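Catechol 1,2-dioxygenase (Acinetobacter sp., PDB 1DMH) catalyses the iron(III)-dependent intradiol cleavage of catechol by molecular oxygen to cis,cis-muconate, the first step in its conversion through the beta-ketoadipate pathway. Local coordinates at residues His137-Phe141 with Thr184-Tyr190. Sequence-based numbering, arbitrary orientation.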
loop_
_atom_site.group_PDB
_atom_site.type_symbol
_atom_site.label_atom_id
_atom_site.label_comp_id
_atom_site.label_asym_id
_atom_site.label_seq_id
_atom_site.Cartn_x
_atom_site.Cartn_y
_atom_site.Cartn_z
ATOM N N HIS A 137 -3.403 -3.984 -39.249
ATOM C CA HIS A 137 -2.928 -5.255 -39.745
ATOM C C HIS A 137 -1.409 -5.293 -39.815
ATOM O O HIS A 137 -0.731 -4.270 -39.719
ATOM C CB HIS A 137 -3.565 -5.524 -41.119
ATOM C CG HIS A 137 -3.252 -4.482 -42.151
ATOM N ND1 HIS A 137 -2.181 -4.584 -43.011
ATOM C CD2 HIS A 137 -3.845 -3.295 -42.432
ATOM C CE1 HIS A 137 -2.127 -3.510 -43.780
ATOM N NE2 HIS A 137 -3.125 -2.711 -43.449
ATOM N N GLY A 138 -0.876 -6.495 -39.953
ATOM C CA GLY A 138 0.555 -6.633 -40.032
ATOM C C GLY A 138 0.933 -8.078 -40.197
ATOM O O GLY A 138 0.074 -8.941 -40.361
ATOM N N THR A 139 2.231 -8.332 -40.154
ATOM C CA THR A 139 2.750 -9.678 -40.299
ATOM C C THR A 139 3.589 -9.995 -39.072
ATOM O O THR A 139 4.232 -9.109 -38.515
ATOM C CB THR A 139 3.668 -9.791 -41.555
ATOM O OG1 THR A 139 2.917 -9.483 -42.739
ATOM C CG2 THR A 139 4.261 -11.211 -41.662
ATOM N N ILE A 140 3.566 -11.251 -38.639
ATOM C CA ILE A 140 4.396 -11.653 -37.514
ATOM C C ILE A 140 5.587 -12.423 -38.101
ATOM O O ILE A 140 5.395 -13.350 -38.877
ATOM C CB ILE A 140 3.637 -12.580 -36.539
ATOM C CG1 ILE A 140 2.415 -11.851 -35.976
ATOM C CG2 ILE A 140 4.590 -13.052 -35.421
ATOM C CD1 ILE A 140 2.756 -10.546 -35.240
ATOM N N PHE A 141 6.807 -12.035 -37.741
ATOM C CA PHE A 141 8.012 -12.710 -38.224
ATOM C C PHE A 141 8.715 -13.512 -37.138
ATOM O O PHE A 141 8.806 -13.047 -36.002
ATOM C CB PHE A 141 9.004 -11.699 -38.777
ATOM C CG PHE A 141 8.506 -10.959 -39.973
ATOM C CD1 PHE A 141 8.569 -11.539 -41.239
ATOM C CD2 PHE A 141 7.989 -9.677 -39.851
ATOM C CE1 PHE A 141 8.129 -10.851 -42.369
ATOM C CE2 PHE A 141 7.545 -8.972 -40.981
ATOM C CZ PHE A 141 7.619 -9.564 -42.238
ATOM N N THR A 184 -2.356 -16.029 -36.404
ATOM C CA THR A 184 -1.910 -15.610 -37.717
ATOM C C THR A 184 -2.245 -16.676 -38.776
ATOM O O THR A 184 -2.276 -17.879 -38.494
ATOM C CB THR A 184 -0.401 -15.263 -37.718
ATOM O OG1 THR A 184 0.358 -16.369 -37.227
ATOM C CG2 THR A 184 -0.144 -14.043 -36.818
ATOM N N ASP A 185 -2.532 -16.209 -39.986
ATOM C CA ASP A 185 -2.891 -17.081 -41.104
ATOM C C ASP A 185 -1.653 -17.629 -41.831
ATOM O O ASP A 185 -0.516 -17.411 -41.391
ATOM C CB ASP A 185 -3.778 -16.295 -42.075
ATOM C CG ASP A 185 -3.052 -15.117 -42.708
ATOM O OD1 ASP A 185 -1.801 -15.109 -42.730
ATOM O OD2 ASP A 185 -3.735 -14.198 -43.209
ATOM N N GLU A 186 -1.900 -18.318 -42.952
ATOM C CA GLU A 186 -0.869 -18.955 -43.802
ATOM C C GLU A 186 0.289 -18.060 -44.190
ATOM O O GLU A 186 1.346 -18.538 -44.584
ATOM C CB GLU A 186 -1.487 -19.478 -45.105
ATOM C CG GLU A 186 -2.741 -20.297 -44.929
ATOM C CD GLU A 186 -3.904 -19.460 -44.405
ATOM O OE1 GLU A 186 -4.305 -18.508 -45.120
ATOM O OE2 GLU A 186 -4.409 -19.751 -43.286
ATOM N N ASN A 187 0.089 -16.752 -44.108
ATOM C CA ASN A 187 1.145 -15.836 -44.479
ATOM C C ASN A 187 1.651 -15.083 -43.267
ATOM O O ASN A 187 2.319 -14.055 -43.414
ATOM C CB ASN A 187 0.674 -14.926 -45.607
ATOM C CG ASN A 187 0.306 -15.724 -46.844
ATOM O OD1 ASN A 187 0.997 -16.681 -47.204
ATOM N ND2 ASN A 187 -0.782 -15.340 -47.497
ATOM N N GLY A 188 1.339 -15.590 -42.083
ATOM C CA GLY A 188 1.800 -14.966 -40.858
ATOM C C GLY A 188 1.178 -13.602 -40.600
ATOM O O GLY A 188 1.747 -12.778 -39.873
ATOM N N GLN A 189 -0.001 -13.371 -41.175
ATOM C CA GLN A 189 -0.675 -12.097 -41.010
ATOM C C GLN A 189 -1.869 -12.066 -40.053
ATOM O O GLN A 189 -2.515 -13.083 -39.789
ATOM C CB GLN A 189 -1.092 -11.570 -42.381
ATOM C CG GLN A 189 0.097 -11.298 -43.292
ATOM C CD GLN A 189 -0.296 -10.650 -44.616
ATOM O OE1 GLN A 189 -1.180 -11.133 -45.326
ATOM N NE2 GLN A 189 0.378 -9.559 -44.957
ATOM N N TYR A 190 -2.133 -10.885 -39.505
ATOM C CA TYR A 190 -3.277 -10.680 -38.617
ATOM C C TYR A 190 -3.922 -9.404 -39.134
ATOM O O TYR A 190 -3.250 -8.531 -39.693
ATOM C CB TYR A 190 -2.828 -10.507 -37.156
ATOM C CG TYR A 190 -2.108 -9.196 -36.859
ATOM C CD1 TYR A 190 -0.736 -9.059 -37.086
ATOM C CD2 TYR A 190 -2.808 -8.087 -36.399
ATOM C CE1 TYR A 190 -0.076 -7.844 -36.868
ATOM C CE2 TYR A 190 -2.160 -6.868 -36.176
ATOM C CZ TYR A 190 -0.795 -6.753 -36.411
ATOM O OH TYR A 190 -0.154 -5.546 -36.205
#
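Y190 lays its ring over the G138 backbone where strand 133-141 pairs antiparallel with the start of strand 189-195, in the mixed beta-sheet of the intradiol dioxygenase domain. G138 and Y190 form a hydrogen-bonded pair: G138 N gives to Y190 O and Y190 N to G138 O, each at 3.1 Å. Y190 CG sits between the residue's backbone N and carbonyl carbon (chi1 70°), which folds the ring back across the neighbouring strand, and G138 N lies 3.4 Å above one face, offset toward the rim. G138 leaves room for this, with Y190 CE1 3.4 Å from G138 CA. Y190 OH, past the strand pair, is hydrogen-bonded to F288 O and Y227 OH.

T139 and Q189, a non-hydrogen-bonded pair, point to the other face, where Q189 NE2 gives a weak bond to T139 OG1 (3.4 Å). On Y190's side, I140 and T184 cross at about a right angle, with I140 CG1 packed tightly at 3.5 Å from T184 CG2. I140 N donates a hydrogen bond to G188 O at 2.7 Å, nearly straight (168°). G188 closes the type I turn from D185; N187 N bonds D185 OD1 as an Asx turn, and Q189 N reaches the same oxygen from the opposite face of the carboxylate plane.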